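Local coordinates for protein putative adhesin (Komagataella phaffii, PDB 5FX8) that is a putative fungal adhesin that may take part in cell-cell interaction, seen here as its N-terminal part with two cohesin-like domains, at residues Ile176-Ile181 / Pro236-Glu241; Gly224-Ile229 / Val260-Phe265. All blocks are in the same frame, centred on the assembly; numbering follows the deposited sequence.

Interaction 1: Ile176-Ile181 / Pro236-Glu241; sequences ITNIDI and PVESFE
Asn-178 and Glu-238 both carry CG beside the backbone N and anti to the carbonyl carbon (chi1 -62° and -53°), and from there the Glu-238 chain runs extended until its carboxylate meets the amide. The contact belongs to the beta-sandwich of the second cohesin-like domain, on a sheet where strand 246-252 lies between the two partner strands. It illustrates how side chains can link strands that share no backbone bonds: Asn-178 and Glu-238 reach over Ala-252 and cross at about a right angle. Thr-177 and Asn-178, both facing Thr-285, form a classic beta bulge on the other flank of strand 176-186.

The link itself is one hydrogen bond, ND2 of Asn-178 to OE1 of Glu-238 at 3.3 Å, with an N-H...O angle of 161°. OE1 lies almost in the amide plane, whereas the amide nitrogen arrives from above the carboxylate plane. Nearby, Asp-180 OD1 is 4.7 Å from Glu-238 OE1, and these like charges might make one of the two acids slightly easier to protonate, though Asp-180 OD1 also shares a weak hydrogen bond with Ser-250 OG. A chain of the fungal lipoxygenase present in the same crystal also approaches, its Arg-403 packing on Asn-178. The bond from Thr-177 OG1 to Asn-178 OD1, 2.9 Å long, is consistent with the amide being turned so that ND2 points to the carboxylate.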
loop_
_atom_site.group_PDB
_atom_site.type_symbol
_atom_site.label_atom_id
_atom_site.label_comp_id
_atom_site.label_asym_id
_atom_site.label_seq_id
_atom_site.Cartn_x
_atom_site.Cartn_y
_atom_site.Cartn_z
ATOM N N ILE C 176 -14.003 2.188 26.427
ATOM C CA ILE C 176 -15.096 1.267 26.119
ATOM C C ILE C 176 -15.116 0.933 24.633
ATOM O O ILE C 176 -15.124 1.824 23.773
ATOM C CB ILE C 176 -16.439 1.851 26.575
ATOM C CG1 ILE C 176 -16.492 1.950 28.094
ATOM C CG2 ILE C 176 -17.563 0.982 26.085
ATOM C CD1 ILE C 176 -17.725 2.610 28.592
ATOM N N THR C 177 -15.130 -0.370 24.327
ATOM C CA THR C 177 -15.224 -0.874 22.959
ATOM C C THR C 177 -16.483 -1.686 22.682
ATOM O O THR C 177 -16.998 -1.633 21.562
ATOM C CB THR C 177 -13.999 -1.741 22.607
ATOM O OG1 THR C 177 -14.032 -2.967 23.344
ATOM C CG2 THR C 177 -12.723 -1.008 22.950
ATOM N N ASN C 178 -17.000 -2.427 23.660
ATOM C CA ASN C 178 -18.220 -3.185 23.457
ATOM C C ASN C 178 -19.133 -3.050 24.667
ATOM O O ASN C 178 -18.684 -2.897 25.802
ATOM C CB ASN C 178 -17.916 -4.652 23.171
ATOM C CG ASN C 178 -17.110 -4.819 21.921
ATOM O OD1 ASN C 178 -15.906 -4.590 21.920
ATOM N ND2 ASN C 178 -17.767 -5.200 20.835
ATOM N N ILE C 179 -20.430 -3.092 24.397
ATOM C CA ILE C 179 -21.450 -2.944 25.416
ATOM C C ILE C 179 -22.505 -4.010 25.200
ATOM O O ILE C 179 -23.103 -4.085 24.124
ATOM C CB ILE C 179 -22.096 -1.555 25.380
ATOM C CG1 ILE C 179 -21.030 -0.485 25.574
ATOM C CG2 ILE C 179 -23.168 -1.482 26.434
ATOM C CD1 ILE C 179 -21.555 0.919 25.550
ATOM N N ASP C 180 -22.745 -4.814 26.231
ATOM C CA ASP C 180 -23.788 -5.828 26.250
ATOM C C ASP C 180 -24.828 -5.502 27.315
ATOM O O ASP C 180 -24.481 -5.273 28.471
ATOM C CB ASP C 180 -23.187 -7.191 26.534
ATOM C CG ASP C 180 -22.094 -7.534 25.585
ATOM O OD1 ASP C 180 -22.327 -7.402 24.366
ATOM O OD2 ASP C 180 -21.000 -7.918 26.048
ATOM N N ILE C 181 -26.101 -5.530 26.940
ATOM C CA ILE C 181 -27.194 -5.188 27.839
ATOM C C ILE C 181 -28.280 -6.248 27.740
ATOM O O ILE C 181 -28.639 -6.681 26.642
ATOM C CB ILE C 181 -27.760 -3.792 27.504
ATOM C CG1 ILE C 181 -26.701 -2.725 27.726
ATOM C CG2 ILE C 181 -28.930 -3.470 28.361
ATOM C CD1 ILE C 181 -26.906 -1.534 26.885
ATOM N N PRO C 236 -23.808 1.257 15.547
ATOM C CA PRO C 236 -23.205 0.545 16.667
ATOM C C PRO C 236 -23.964 -0.653 17.205
ATOM O O PRO C 236 -23.383 -1.380 17.987
ATOM C CB PRO C 236 -23.129 1.625 17.736
ATOM C CG PRO C 236 -24.217 2.485 17.450
ATOM C CD PRO C 236 -24.261 2.583 15.973
ATOM N N VAL C 237 -25.211 -0.859 16.798
ATOM C CA VAL C 237 -25.979 -2.010 17.260
ATOM C C VAL C 237 -25.357 -3.285 16.707
ATOM O O VAL C 237 -25.332 -3.491 15.493
ATOM C CB VAL C 237 -27.444 -1.883 16.832
ATOM C CG1 VAL C 237 -28.214 -3.120 17.162
ATOM C CG2 VAL C 237 -28.058 -0.734 17.510
ATOM N N GLU C 238 -24.875 -4.156 17.593
ATOM C CA GLU C 238 -24.399 -5.471 17.183
ATOM C C GLU C 238 -25.481 -6.546 17.199
ATOM O O GLU C 238 -25.408 -7.494 16.414
ATOM C CB GLU C 238 -23.268 -5.955 18.083
ATOM C CG GLU C 238 -22.126 -5.037 18.244
ATOM C CD GLU C 238 -20.983 -5.712 18.970
ATOM O OE1 GLU C 238 -20.968 -5.707 20.230
ATOM O OE2 GLU C 238 -20.104 -6.270 18.273
ATOM N N SER C 239 -26.457 -6.455 18.098
ATOM C CA SER C 239 -27.497 -7.471 18.197
ATOM C C SER C 239 -28.661 -6.903 18.983
ATOM O O SER C 239 -28.475 -6.025 19.822
ATOM C CB SER C 239 -26.967 -8.721 18.876
ATOM O OG SER C 239 -26.405 -8.320 20.099
ATOM N N PHE C 240 -29.859 -7.413 18.717
ATOM C CA PHE C 240 -31.055 -6.849 19.339
ATOM C C PHE C 240 -32.167 -7.890 19.351
ATOM O O PHE C 240 -32.724 -8.207 18.300
ATOM C CB PHE C 240 -31.480 -5.588 18.598
ATOM C CG PHE C 240 -32.821 -5.079 18.977
ATOM C CD1 PHE C 240 -33.096 -4.711 20.286
ATOM C CD2 PHE C 240 -33.804 -4.945 18.029
ATOM C CE1 PHE C 240 -34.327 -4.241 20.635
ATOM C CE2 PHE C 240 -35.034 -4.473 18.376
ATOM C CZ PHE C 240 -35.295 -4.117 19.683
ATOM N N GLU C 241 -32.490 -8.415 20.530
ATOM C CA GLU C 241 -33.660 -9.266 20.738
ATOM C C GLU C 241 -34.629 -8.586 21.699
ATOM O O GLU C 241 -34.224 -8.068 22.737
ATOM C CB GLU C 241 -33.271 -10.625 21.309
ATOM C CG GLU C 241 -32.484 -11.486 20.378
ATOM C CD GLU C 241 -32.263 -12.875 20.935
ATOM O OE1 GLU C 241 -31.447 -13.015 21.868
ATOM O OE2 GLU C 241 -32.913 -13.826 20.449
#

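Interaction 2: Gly224-Ile229 / Val260-Phe265; sequences GEWIPI and VLRVSF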
loop_
_atom_site.group_PDB
_atom_site.type_symbol
_atom_site.label_atom_id
_atom_site.label_comp_id
_atom_site.label_asym_id
_atom_site.label_seq_id
_atom_site.Cartn_x
_atom_site.Cartn_y
_atom_site.Cartn_z
ATOM N N GLY C 224 -27.913 14.525 22.496
ATOM C CA GLY C 224 -27.902 13.690 21.315
ATOM C C GLY C 224 -29.206 13.744 20.555
ATOM O O GLY C 224 -30.015 14.663 20.701
ATOM N N GLU C 225 -29.414 12.725 19.737
ATOM C CA GLU C 225 -30.663 12.545 19.018
ATOM C C GLU C 225 -31.149 11.126 19.256
ATOM O O GLU C 225 -30.371 10.175 19.129
ATOM C CB GLU C 225 -30.477 12.811 17.527
ATOM C CG GLU C 225 -31.769 12.942 16.745
ATOM C CD GLU C 225 -31.644 13.892 15.559
ATOM O OE1 GLU C 225 -30.639 14.634 15.483
ATOM O OE2 GLU C 225 -32.556 13.904 14.703
ATOM N N TRP C 226 -32.426 10.983 19.598
ATOM C CA TRP C 226 -32.994 9.657 19.759
ATOM C C TRP C 226 -32.969 8.895 18.442
ATOM O O TRP C 226 -33.464 9.375 17.421
ATOM C CB TRP C 226 -34.421 9.745 20.279
ATOM C CG TRP C 226 -34.563 10.067 21.743
ATOM C CD1 TRP C 226 -35.285 11.081 22.280
ATOM C CD2 TRP C 226 -33.986 9.362 22.842
ATOM N NE1 TRP C 226 -35.202 11.054 23.637
ATOM C CE2 TRP C 226 -34.411 10.006 24.014
ATOM C CE3 TRP C 226 -33.155 8.248 22.951
ATOM C CZ2 TRP C 226 -34.037 9.581 25.274
ATOM C CZ3 TRP C 226 -32.790 7.821 24.199
ATOM C CH2 TRP C 226 -33.223 8.490 25.348
ATOM N N ILE C 227 -32.409 7.693 18.477
ATOM C CA ILE C 227 -32.247 6.840 17.309
ATOM C C ILE C 227 -32.947 5.518 17.601
ATOM O O ILE C 227 -32.539 4.787 18.502
ATOM C CB ILE C 227 -30.761 6.618 16.980
ATOM C CG1 ILE C 227 -30.094 7.948 16.656
ATOM C CG2 ILE C 227 -30.580 5.640 15.829
ATOM C CD1 ILE C 227 -28.626 7.852 16.626
ATOM N N PRO C 228 -33.993 5.162 16.874
ATOM C CA PRO C 228 -34.672 3.897 17.141
ATOM C C PRO C 228 -33.784 2.707 16.807
ATOM O O PRO C 228 -32.833 2.790 16.029
ATOM C CB PRO C 228 -35.897 3.959 16.226
ATOM C CG PRO C 228 -35.519 4.886 15.138
ATOM C CD PRO C 228 -34.532 5.854 15.690
ATOM N N ILE C 229 -34.105 1.583 17.422
ATOM C CA ILE C 229 -33.364 0.349 17.278
ATOM C C ILE C 229 -34.351 -0.674 16.735
ATOM O O ILE C 229 -35.354 -0.976 17.387
ATOM C CB ILE C 229 -32.764 -0.109 18.612
ATOM C CG1 ILE C 229 -31.661 0.825 19.088
ATOM C CG2 ILE C 229 -32.244 -1.505 18.532
ATOM C CD1 ILE C 229 -31.126 0.415 20.419
ATOM N N VAL C 260 -21.993 10.047 26.883
ATOM C CA VAL C 260 -22.830 9.087 27.591
ATOM C C VAL C 260 -23.781 8.463 26.585
ATOM O O VAL C 260 -24.490 9.183 25.878
ATOM C CB VAL C 260 -23.621 9.736 28.748
ATOM C CG1 VAL C 260 -24.671 8.798 29.261
ATOM C CG2 VAL C 260 -22.718 10.087 29.886
ATOM N N LEU C 261 -23.772 7.133 26.504
ATOM C CA LEU C 261 -24.766 6.377 25.751
ATOM C C LEU C 261 -25.991 6.115 26.616
ATOM O O LEU C 261 -25.876 5.558 27.705
ATOM C CB LEU C 261 -24.195 5.037 25.283
ATOM C CG LEU C 261 -25.213 4.099 24.647
ATOM C CD1 LEU C 261 -25.681 4.708 23.400
ATOM C CD2 LEU C 261 -24.577 2.805 24.332
ATOM N N ARG C 262 -27.163 6.472 26.116
ATOM C CA ARG C 262 -28.401 6.292 26.858
ATOM C C ARG C 262 -29.340 5.413 26.055
ATOM O O ARG C 262 -29.753 5.785 24.959
ATOM C CB ARG C 262 -29.053 7.640 27.170
ATOM C CG ARG C 262 -30.477 7.547 27.693
ATOM C CD ARG C 262 -30.901 8.826 28.357
ATOM N NE ARG C 262 -30.219 8.975 29.633
ATOM C CZ ARG C 262 -30.265 10.072 30.367
ATOM N NH1 ARG C 262 -30.962 11.113 29.938
ATOM N NH2 ARG C 262 -29.615 10.130 31.519
ATOM N N VAL C 263 -29.688 4.259 26.596
ATOM C CA VAL C 263 -30.643 3.378 25.953
ATOM C C VAL C 263 -31.988 3.518 26.648
ATOM O O VAL C 263 -32.069 3.474 27.875
ATOM C CB VAL C 263 -30.156 1.925 25.975
ATOM C CG1 VAL C 263 -31.142 1.052 25.241
ATOM C CG2 VAL C 263 -28.822 1.835 25.324
ATOM N N SER C 264 -33.042 3.679 25.868
ATOM C CA SER C 264 -34.384 3.851 26.395
ATOM C C SER C 264 -35.254 2.703 25.918
ATOM O O SER C 264 -35.323 2.446 24.719
ATOM C CB SER C 264 -34.957 5.188 25.941
ATOM O OG SER C 264 -36.317 5.314 26.268
ATOM N N PHE C 265 -35.926 2.012 26.837
ATOM C CA PHE C 265 -36.924 1.029 26.430
ATOM C C PHE C 265 -38.204 1.173 27.241
ATOM O O PHE C 265 -38.178 1.209 28.471
ATOM C CB PHE C 265 -36.395 -0.410 26.505
ATOM C CG PHE C 265 -35.587 -0.706 27.708
ATOM C CD1 PHE C 265 -34.272 -0.307 27.784
ATOM C CD2 PHE C 265 -36.129 -1.430 28.750
ATOM C CE1 PHE C 265 -33.520 -0.589 28.888
ATOM C CE2 PHE C 265 -35.383 -1.734 29.866
ATOM C CZ PHE C 265 -34.077 -1.314 29.937
#
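The indole of Trp-226 packs its six-membered ring on two residues of one strand, Arg-262 and Ser-264, and contributes the largest share of the buried surface. Contact is made by the far end of that ring: CH2 lies 3.7 Å from CG of Arg-262, and the same CH2 is 3.8 Å from CB of Ser-264. CZ3 adds an approach of 3.7 Å to the backbone O of Arg-262. Both aliphatic groups meet the ring obliquely; the contact is mainly packing against the carbon stems of two polar side chains.

Their polar ends are engaged elsewhere. Beyond CG the Arg-262 chain bends at its third torsion (chi3 -72°), and the guanidinium, its plane 29° from that of the indole, makes salt bridges with Asp-168 and Asp-208. Ser-264 directs OG to a hydrogen bond with Glu-164. Packing on the stem thus coexists with charge pairing at the tip of the buried Arg-262.

Strand 189-200 runs between the two segments in the five-stranded antiparallel sheet; its Lys-196 makes a cation-pi contact with Trp-226 and its Ala-198 touches the indole, while strand 162-170 flanks strand 260-268 on the other side.

How the interactions relate
The two contacts lie 12 Å apart, centre to centre, in the second cohesin-like domain, each on a different five-stranded antiparallel sheet. Their segments alternate along the chain, in the order 176-181, 224-229, 236-241 and 260-265, so the polypeptide passes repeatedly between the sheets. Each contact bridges strands separated by one intervening strand. The sheets pack through apolar side chains: Ile-179 CD1 lies 3.8 Å from Leu-261 CD2, and Phe-240 CG lies 3.6 Å from Ile-229 CG2. Asn-178 and Glu-238 in one sheet, and Arg-262 and Ser-264 in the other, point away from this shared interior, the latter two covered by Trp-226. Only interaction 1 meets another chain, a different fungus's lipoxygenase, which need not reflect adhesion.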